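Local coordinates for uncharacterized protein YPL067C (Saccharomyces cerevisiae, PDB 5KCI) that is of unknown function but belongs to the DUF3605 family, is cytoplasmic and may be related to histidine triad proteins and amyloid toxicity, at residues Thr85-Arg90 and Leu105-Lys110; Gln135-Leu140 and His193-Leu198. All blocks are in the same frame, centred on the assembly; numbering follows the deposited sequence.

Contact 1 pairs the two strands of a beta hairpin at the edge of the antiparallel sheet; contact 2, later in the chain, ties two loops that each follow a helix. Their centres lie about 12 Å apart, and they touch directly: Tyr87 OH is 2.8 Å from Phe195 O, a probable hydrogen bond from the edge strand to the C-terminal loop, while Val89 CG2 packs 4.1 Å from Phe195 CE2. A bound zinc ion is about 4 Å from the side chain of Ala88 in contact 1, and Gly194 of contact 2 is about 6 Å from a bound zinc ion. A glycerol, probably from the crystallisation liquor, lies about 4 Å from the Arg90 side chain.

Contact 1: residues Thr85-Arg90 and Leu105-Lys110; sequences TLYAVR and LVLWSK
A beta hairpin brings Ala88 against Trp108 and Arg90 against Val106 as antiparallel hydrogen-bonded pairs. Ala88 N donates to Trp108 O at 2.9 Å, and Trp108 N returns a bond to Ala88 O at 2.8 Å; Arg90 and Val106 exchange an equivalent pair. One more backbone bond follows, Lys110 N to Leu86 O at 2.8 Å. That carbonyl also receives a water, which donates a second bond of 2.7 Å from its oxygen to Ser109 OG, itself bonded to Val111 O. Tyr87 with Ser109 and Val89 with Leu107 form the intervening non-hydrogen-bonded pairs. Their side chains occupy the sheet face where Leu107 meets Met130 and Phe133 of helix 120-135; Val89 turns CG2 away from its own amide nitrogen, to the side of Leu105, and the two side chains meet obliquely, Val89 CG2 to Leu105 CD1 4.1 Å. On the other face Val106 CG1 lies above one face of the Trp108 indole, displaced toward its rim, and Leu64 of helix 56-64 touches Ala88, Arg90 and Trp108. Strand 87-91 is an outer strand of the four-stranded sheet, whereas strand 102-109 continues the pairing inward to strand 165-172. The Arg90 chain folds back at chi2 (-78°), bringing NH1 within 3.1 Å of Val89 O, 58° out of the carbonyl plane. The Lys110 side chain, extended beyond CG, crosses Leu86 at about a right angle, CD to CD2 4.0 Å. Its NZ lies 3.1 Å from Thr85 O, approaching above the carbonyl plane by 43°, and Lys110 also makes a cation-pi contact with Trp66. Shortening this residue to an alanine would probably leave Thr85 O without its ammonium donor, Trp66 without its cation and Leu86 CD2 uncovered on that side.

Contact 2: residues Gln135-Leu140 and His193-Leu198; sequences QAQPLL and HGFEPL
Gln137 grips Glu196 through both ends of its side-chain amide, spanning the backbone N-H and carbonyl of that single residue. Glu196 N donates to Gln137 OE1 at 2.8 Å, meeting a lone pair in the carbonyl plane at a C=O...N angle of 121°. In return Gln137 NE2 gives a nearly straight bond of 2.8 Å to Glu196 O, which accepts it in its own carbonyl plane; NE2 also donates to Phe133 O. These bonds hold the buried amide's rotation, with the chain bent at chi2 (-59°) to turn it toward the loop. Gln137 O is occupied too, taking Leu140 N at 3.0 Å across the short 3-10 turn. Gln137 OE1 lies 3.4 Å from Phe195 CB, and the amide plane stands 46° from the phenyl ring. The Leu140 and Phe195 side chains cross at about a right angle, Leu140 CD1 to Phe195 CE1 4.0 Å. Leu139 CD1 lies 3.7 Å from Gly194 O, and Ala136 CB meets Leu198 CD1 at 4.1 Å. Gly194, with positive phi, leads the chain out of helix 180-193, as Ala136 and Gln137 lead it out of helix 120-135 toward helix 141-146. Leu139 and Phe195 both lean on Ile190 of helix 180-193, Pro197 touches strand 87-91 at Tyr87, and the Leu198 backbone bonds with that of Phe81.

Contact 1: residues Thr85-Arg90 and Leu105-Lys110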
ATOM      1  N   THR A  85     -15.376   2.357   4.201  1.00 35.59           N
ATOM      2  CA  THR A  85     -15.250   1.430   5.310  1.00 35.04           C
ATOM      3  C   THR A  85     -14.511   0.157   4.940  1.00 40.71           C
ATOM      4  O   THR A  85     -14.232  -0.654   5.829  1.00 42.65           O
ATOM      5  CB  THR A  85     -16.639   1.021   5.837  1.00 43.86           C
ATOM      6  OG1 THR A  85     -17.279   0.191   4.863  1.00 41.86           O
ATOM      7  CG2 THR A  85     -17.507   2.234   6.099  1.00 46.49           C
ATOM      8  N   LEU A  86     -14.250  -0.069   3.656  1.00 40.53           N
ATOM      9  CA  LEU A  86     -13.682  -1.315   3.173  1.00 38.25           C
ATOM     10  C   LEU A  86     -12.176  -1.234   2.960  1.00 35.79           C
ATOM     11  O   LEU A  86     -11.577  -2.222   2.515  1.00 31.56           O
ATOM     12  CB  LEU A  86     -14.359  -1.721   1.859  1.00 38.58           C
ATOM     13  CG  LEU A  86     -15.858  -2.065   1.950  1.00 40.74           C
ATOM     14  CD1 LEU A  86     -16.416  -2.446   0.589  1.00 47.49           C
ATOM     15  CD2 LEU A  86     -16.099  -3.193   2.935  1.00 42.85           C
ATOM     16  N   TYR A  87     -11.552  -0.086   3.232  1.00 31.67           N
ATOM     17  CA  TYR A  87     -10.119   0.036   3.033  1.00 26.01           C
ATOM     18  C   TYR A  87      -9.546   1.063   3.998  1.00 28.18           C
ATOM     19  O   TYR A  87     -10.269   1.828   4.638  1.00 33.13           O
ATOM     20  CB  TYR A  87      -9.801   0.410   1.568  1.00 24.95           C
ATOM     21  CG  TYR A  87     -10.473   1.667   1.094  1.00 28.75           C
ATOM     22  CD1 TYR A  87      -9.918   2.929   1.315  1.00 28.07           C
ATOM     23  CD2 TYR A  87     -11.678   1.597   0.421  1.00 32.06           C
ATOM     24  CE1 TYR A  87     -10.562   4.083   0.859  1.00 28.40           C
ATOM     25  CE2 TYR A  87     -12.329   2.745  -0.025  1.00 32.82           C
ATOM     26  CZ  TYR A  87     -11.780   3.977   0.202  1.00 27.13           C
ATOM     27  OH  TYR A  87     -12.441   5.112  -0.251  1.00 31.37           O
ATOM     28  N   ALA A  88      -8.220   1.081   4.084  1.00 25.96           N
ATOM     29  CA  ALA A  88      -7.531   2.040   4.934  1.00 28.50           C
ATOM     30  C   ALA A  88      -6.121   2.237   4.399  1.00 33.38           C
ATOM     31  O   ALA A  88      -5.472   1.279   3.980  1.00 27.82           O
ATOM     32  CB  ALA A  88      -7.495   1.561   6.386  1.00 27.53           C
ATOM     33  N   VAL A  89      -5.652   3.477   4.419  1.00 28.41           N
ATOM     34  CA  VAL A  89      -4.298   3.809   3.983  1.00 28.99           C
ATOM     35  C   VAL A  89      -3.504   4.263   5.203  1.00 31.05           C
ATOM     36  O   VAL A  89      -3.987   5.063   6.015  1.00 33.29           O
ATOM     37  CB  VAL A  89      -4.307   4.858   2.853  1.00 31.23           C
ATOM     38  CG1 VAL A  89      -4.965   6.121   3.291  1.00 45.21           C
ATOM     39  CG2 VAL A  89      -2.889   5.137   2.384  1.00 32.10           C
ATOM     40  N   ARG A  90      -2.296   3.714   5.353  1.00 31.05           N
ATOM     41  CA  ARG A  90      -1.399   4.031   6.452  1.00 28.62           C
ATOM     42  C   ARG A  90      -0.008   4.299   5.908  1.00 29.46           C
ATOM     43  O   ARG A  90       0.348   3.820   4.835  1.00 29.54           O
ATOM     44  CB  ARG A  90      -1.317   2.878   7.465  1.00 27.88           C
ATOM     45  CG  ARG A  90      -2.621   2.541   8.150  1.00 36.87           C
ATOM     46  CD  ARG A  90      -2.936   3.528   9.244  1.00 43.36           C
ATOM     47  NE  ARG A  90      -4.144   3.197   9.999  1.00 44.89           N
ATOM     48  CZ  ARG A  90      -5.382   3.489   9.614  1.00 50.36           C
ATOM     49  NH1 ARG A  90      -5.601   4.108   8.468  1.00 50.32           N
ATOM     50  NH2 ARG A  90      -6.411   3.146  10.376  1.00 53.88           N
ATOM     51  N   LEU A 105       3.555   4.060   1.353  1.00 22.71           N
ATOM     52  CA  LEU A 105       2.280   3.872   2.036  1.00 24.12           C
ATOM     53  C   LEU A 105       1.839   2.428   1.889  1.00 23.80           C
ATOM     54  O   LEU A 105       2.342   1.703   1.040  1.00 24.29           O
ATOM     55  CB  LEU A 105       1.184   4.783   1.471  1.00 26.07           C
ATOM     56  CG  LEU A 105       1.510   6.270   1.368  1.00 28.44           C
ATOM     57  CD1 LEU A 105       0.322   7.024   0.779  1.00 26.55           C
ATOM     58  CD2 LEU A 105       1.871   6.831   2.740  1.00 28.84           C
ATOM     59  N   VAL A 106       0.885   2.037   2.734  1.00 24.63           N
ATOM     60  CA  VAL A 106       0.264   0.717   2.690  1.00 21.28           C
ATOM     61  C   VAL A 106      -1.230   0.931   2.612  1.00 22.38           C
ATOM     62  O   VAL A 106      -1.795   1.679   3.413  1.00 26.89           O
ATOM     63  CB  VAL A 106       0.620  -0.147   3.909  1.00 23.39           C
ATOM     64  CG1 VAL A 106      -0.057  -1.557   3.776  1.00 29.67           C
ATOM     65  CG2 VAL A 106       2.125  -0.279   4.042  1.00 28.14           C
ATOM     66  N   LEU A 107      -1.855   0.285   1.644  1.00 23.22           N
ATOM     67  CA  LEU A 107      -3.286   0.297   1.429  1.00 25.35           C
ATOM     68  C   LEU A 107      -3.864  -1.074   1.768  1.00 25.63           C
ATOM     69  O   LEU A 107      -3.669  -2.030   1.022  1.00 26.54           O
ATOM     70  CB  LEU A 107      -3.587   0.625  -0.031  1.00 25.22           C
ATOM     71  CG  LEU A 107      -5.023   0.492  -0.508  1.00 27.63           C
ATOM     72  CD1 LEU A 107      -5.934   1.470   0.220  1.00 27.27           C
ATOM     73  CD2 LEU A 107      -5.065   0.746  -2.037  1.00 29.59           C
ATOM     74  N   TRP A 108      -4.609  -1.126   2.854  1.00 23.36           N
ATOM     75  CA  TRP A 108      -5.289  -2.326   3.337  1.00 22.56           C
ATOM     76  C   TRP A 108      -6.696  -2.384   2.754  1.00 23.07           C
ATOM     77  O   TRP A 108      -7.393  -1.363   2.665  1.00 25.50           O
ATOM     78  CB  TRP A 108      -5.356  -2.311   4.864  1.00 23.29           C
ATOM     79  CG  TRP A 108      -4.036  -2.303   5.510  1.00 25.24           C
ATOM     80  CD1 TRP A 108      -3.306  -1.204   5.884  1.00 24.36           C
ATOM     81  CD2 TRP A 108      -3.253  -3.443   5.835  1.00 25.50           C
ATOM     82  NE1 TRP A 108      -2.112  -1.609   6.454  1.00 26.44           N
ATOM     83  CE2 TRP A 108      -2.065  -2.981   6.439  1.00 24.79           C
ATOM     84  CE3 TRP A 108      -3.451  -4.827   5.699  1.00 23.86           C
ATOM     85  CZ2 TRP A 108      -1.072  -3.858   6.882  1.00 30.51           C
ATOM     86  CZ3 TRP A 108      -2.469  -5.683   6.139  1.00 28.40           C
ATOM     87  CH2 TRP A 108      -1.296  -5.208   6.712  1.00 30.25           C
ATOM     88  N   SER A 109      -7.129  -3.591   2.379  1.00 26.65           N
ATOM     89  CA  SER A 109      -8.463  -3.768   1.823  1.00 30.33           C
ATOM     90  C   SER A 109      -9.159  -4.978   2.454  1.00 29.17           C
ATOM     91  O   SER A 109      -8.576  -6.055   2.514  1.00 25.59           O
ATOM     92  CB  SER A 109      -8.418  -3.966   0.305  1.00 29.13           C
ATOM     93  OG  SER A 109      -9.723  -4.130  -0.225  1.00 26.49           O
ATOM     94  N   LYS A 110     -10.390  -4.769   2.917  1.00 31.27           N
ATOM     95  CA  LYS A 110     -11.235  -5.848   3.430  1.00 35.88           C
ATOM     96  C   LYS A 110     -11.561  -6.861   2.350  1.00 36.81           C
ATOM     97  O   LYS A 110     -11.799  -8.036   2.647  1.00 33.56           O
ATOM     98  CB  LYS A 110     -12.541  -5.269   3.974  1.00 45.82           C
ATOM     99  CG  LYS A 110     -12.565  -4.860   5.424  1.00 51.53           C
ATOM    100  CD  LYS A 110     -14.017  -4.771   5.919  1.00 50.57           C
ATOM    101  CE  LYS A 110     -14.191  -3.765   7.060  1.00 57.67           C
ATOM    102  NZ  LYS A 110     -15.556  -3.152   7.099  1.00 66.70           N
TER
HETATM  103  O   HOH W   1     -11.843  -2.537  -0.305  1.00 28.58           O

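Contact 2: residues Gln135-Leu140 and His193-Leu198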
ATOM      1  N   GLN A 135      -6.191   5.806  -9.744  1.00 28.60           N
ATOM      2  CA  GLN A 135      -6.351   6.852 -10.763  1.00 32.62           C
ATOM      3  C   GLN A 135      -7.461   7.826 -10.421  1.00 35.42           C
ATOM      4  O   GLN A 135      -7.440   8.985 -10.865  1.00 35.28           O
ATOM      5  CB  GLN A 135      -6.656   6.239 -12.136  1.00 32.87           C
ATOM      6  CG  GLN A 135      -5.442   5.942 -12.966  1.00 52.22           C
ATOM      7  CD  GLN A 135      -4.735   7.211 -13.424  1.00 50.67           C
ATOM      8  OE1 GLN A 135      -5.344   8.281 -13.545  1.00 54.13           O
ATOM      9  NE2 GLN A 135      -3.452   7.097 -13.669  1.00 52.78           N
ATOM     10  N   ALA A 136      -8.449   7.385  -9.659  1.00 24.57           N
ATOM     11  CA  ALA A 136      -9.616   8.206  -9.379  1.00 31.36           C
ATOM     12  C   ALA A 136      -9.396   9.188  -8.228  1.00 33.38           C
ATOM     13  O   ALA A 136     -10.327   9.921  -7.887  1.00 42.39           O
ATOM     14  CB  ALA A 136     -10.822   7.293  -9.060  1.00 30.97           C
ATOM     15  N   GLN A 137      -8.193   9.233  -7.627  1.00 24.34           N
ATOM     16  CA  GLN A 137      -7.974   9.943  -6.378  1.00 22.93           C
ATOM     17  C   GLN A 137      -7.588  11.402  -6.639  1.00 27.92           C
ATOM     18  O   GLN A 137      -6.456  11.642  -7.093  1.00 27.98           O
ATOM     19  CB  GLN A 137      -6.886   9.270  -5.564  1.00 26.94           C
ATOM     20  CG  GLN A 137      -7.272   7.852  -5.158  1.00 23.93           C
ATOM     21  CD  GLN A 137      -8.532   7.804  -4.349  1.00 28.51           C
ATOM     22  OE1 GLN A 137      -8.804   8.690  -3.545  1.00 27.18           O
ATOM     23  NE2 GLN A 137      -9.325   6.736  -4.545  1.00 28.98           N
ATOM     24  N   PRO A 138      -8.436  12.375  -6.315  1.00 40.84           N
ATOM     25  CA  PRO A 138      -8.016  13.784  -6.508  1.00 42.36           C
ATOM     26  C   PRO A 138      -6.744  14.134  -5.769  1.00 30.34           C
ATOM     27  O   PRO A 138      -5.938  14.941  -6.276  1.00 29.88           O
ATOM     28  CB  PRO A 138      -9.204  14.591  -5.962  1.00 50.16           C
ATOM     29  CG  PRO A 138     -10.343  13.645  -5.897  1.00 54.72           C
ATOM     30  CD  PRO A 138      -9.754  12.286  -5.674  1.00 46.53           C
ATOM     31  N   LEU A 139      -6.532  13.555  -4.593  1.00 30.29           N
ATOM     32  CA  LEU A 139      -5.350  13.878  -3.809  1.00 31.81           C
ATOM     33  C   LEU A 139      -4.068  13.406  -4.482  1.00 31.53           C
ATOM     34  O   LEU A 139      -2.995  13.868  -4.103  1.00 33.21           O
ATOM     35  CB  LEU A 139      -5.461  13.288  -2.403  1.00 36.07           C
ATOM     36  CG  LEU A 139      -6.586  13.823  -1.506  1.00 43.85           C
ATOM     37  CD1 LEU A 139      -6.688  12.970  -0.262  1.00 42.56           C
ATOM     38  CD2 LEU A 139      -6.354  15.269  -1.117  1.00 47.46           C
ATOM     39  N   LEU A 140      -4.148  12.538  -5.487  1.00 29.36           N
ATOM     40  CA  LEU A 140      -2.974  12.066  -6.225  1.00 30.30           C
ATOM     41  C   LEU A 140      -2.846  12.693  -7.612  1.00 28.77           C
ATOM     42  O   LEU A 140      -1.926  12.328  -8.367  1.00 24.13           O
ATOM     43  CB  LEU A 140      -3.022  10.531  -6.365  1.00 25.80           C
ATOM     44  CG  LEU A 140      -3.136   9.723  -5.061  1.00 24.43           C
ATOM     45  CD1 LEU A 140      -3.110   8.257  -5.334  1.00 26.10           C
ATOM     46  CD2 LEU A 140      -1.990  10.106  -4.108  1.00 30.60           C
ATOM     47  N   HIS A 193      -7.526  12.588   5.366  1.00 40.46           N
ATOM     48  CA  HIS A 193      -8.743  12.473   4.570  1.00 45.96           C
ATOM     49  C   HIS A 193      -9.025  11.036   4.135  1.00 38.53           C
ATOM     50  O   HIS A 193     -10.191  10.648   4.029  1.00 40.75           O
ATOM     51  CB  HIS A 193      -8.644  13.359   3.329  1.00 66.31           C
ATOM     52  CG  HIS A 193      -8.601  14.821   3.631  1.00 86.27           C
ATOM     53  ND1 HIS A 193      -9.565  15.453   4.386  1.00 88.29           N
ATOM     54  CD2 HIS A 193      -7.716  15.780   3.271  1.00 95.12           C
ATOM     55  CE1 HIS A 193      -9.273  16.737   4.482  1.00 92.39           C
ATOM     56  NE2 HIS A 193      -8.156  16.961   3.815  1.00 97.01           N
ATOM     57  N   GLY A 194      -7.986  10.253   3.863  1.00 36.82           N
ATOM     58  CA  GLY A 194      -8.143   8.951   3.252  1.00 32.02           C
ATOM     59  C   GLY A 194      -8.383   9.049   1.756  1.00 31.64           C
ATOM     60  O   GLY A 194      -8.561  10.120   1.180  1.00 39.09           O
ATOM     61  N   PHE A 195      -8.413   7.889   1.116  1.00 30.57           N
ATOM     62  CA  PHE A 195      -8.790   7.854  -0.280  1.00 24.05           C
ATOM     63  C   PHE A 195     -10.312   7.830  -0.424  1.00 31.34           C
ATOM     64  O   PHE A 195     -11.035   7.381   0.461  1.00 32.64           O
ATOM     65  CB  PHE A 195      -8.185   6.635  -0.955  1.00 29.66           C
ATOM     66  CG  PHE A 195      -6.692   6.715  -1.147  1.00 32.88           C
ATOM     67  CD1 PHE A 195      -6.062   7.932  -1.412  1.00 29.62           C
ATOM     68  CD2 PHE A 195      -5.918   5.574  -1.085  1.00 40.26           C
ATOM     69  CE1 PHE A 195      -4.686   7.984  -1.616  1.00 32.16           C
ATOM     70  CE2 PHE A 195      -4.553   5.626  -1.276  1.00 42.07           C
ATOM     71  CZ  PHE A 195      -3.933   6.826  -1.541  1.00 31.05           C
ATOM     72  N   GLU A 196     -10.790   8.309  -1.581  1.00 27.65           N
ATOM     73  CA  GLU A 196     -12.210   8.340  -1.898  1.00 39.40           C
ATOM     74  C   GLU A 196     -12.645   7.034  -2.564  1.00 29.53           C
ATOM     75  O   GLU A 196     -11.888   6.454  -3.351  1.00 27.05           O
ATOM     76  CB  GLU A 196     -12.523   9.499  -2.833  1.00 69.87           C
ATOM     77  CG  GLU A 196     -12.210  10.866  -2.260  1.00 99.30           C
ATOM     78  CD  GLU A 196     -12.657  11.990  -3.176  1.00119.76           C
ATOM     79  OE1 GLU A 196     -13.008  11.709  -4.341  1.00137.16           O
ATOM     80  OE2 GLU A 196     -12.661  13.153  -2.729  1.00116.25           O
ATOM     81  N   PRO A 197     -13.857   6.574  -2.277  1.00 31.99           N
ATOM     82  CA  PRO A 197     -14.296   5.275  -2.805  1.00 38.37           C
ATOM     83  C   PRO A 197     -14.605   5.353  -4.288  1.00 40.16           C
ATOM     84  O   PRO A 197     -14.779   6.427  -4.868  1.00 30.81           O
ATOM     85  CB  PRO A 197     -15.562   4.961  -1.993  1.00 48.47           C
ATOM     86  CG  PRO A 197     -16.074   6.286  -1.574  1.00 51.46           C
ATOM     87  CD  PRO A 197     -14.835   7.140  -1.338  1.00 39.58           C
ATOM     88  N   LEU A 198     -14.670   4.177  -4.905  1.00 29.88           N
ATOM     89  CA  LEU A 198     -14.912   4.040  -6.335  1.00 31.47           C
ATOM     90  C   LEU A 198     -16.027   3.022  -6.542  1.00 31.84           C
ATOM     91  O   LEU A 198     -15.937   1.887  -6.060  1.00 36.69           O
ATOM     92  CB  LEU A 198     -13.640   3.602  -7.064  1.00 32.55           C
ATOM     93  CG  LEU A 198     -13.774   3.439  -8.582  1.00 36.63           C
ATOM     94  CD1 LEU A 198     -14.058   4.728  -9.288  1.00 36.59           C
ATOM     95  CD2 LEU A 198     -12.507   2.821  -9.117  1.00 41.05           C
TER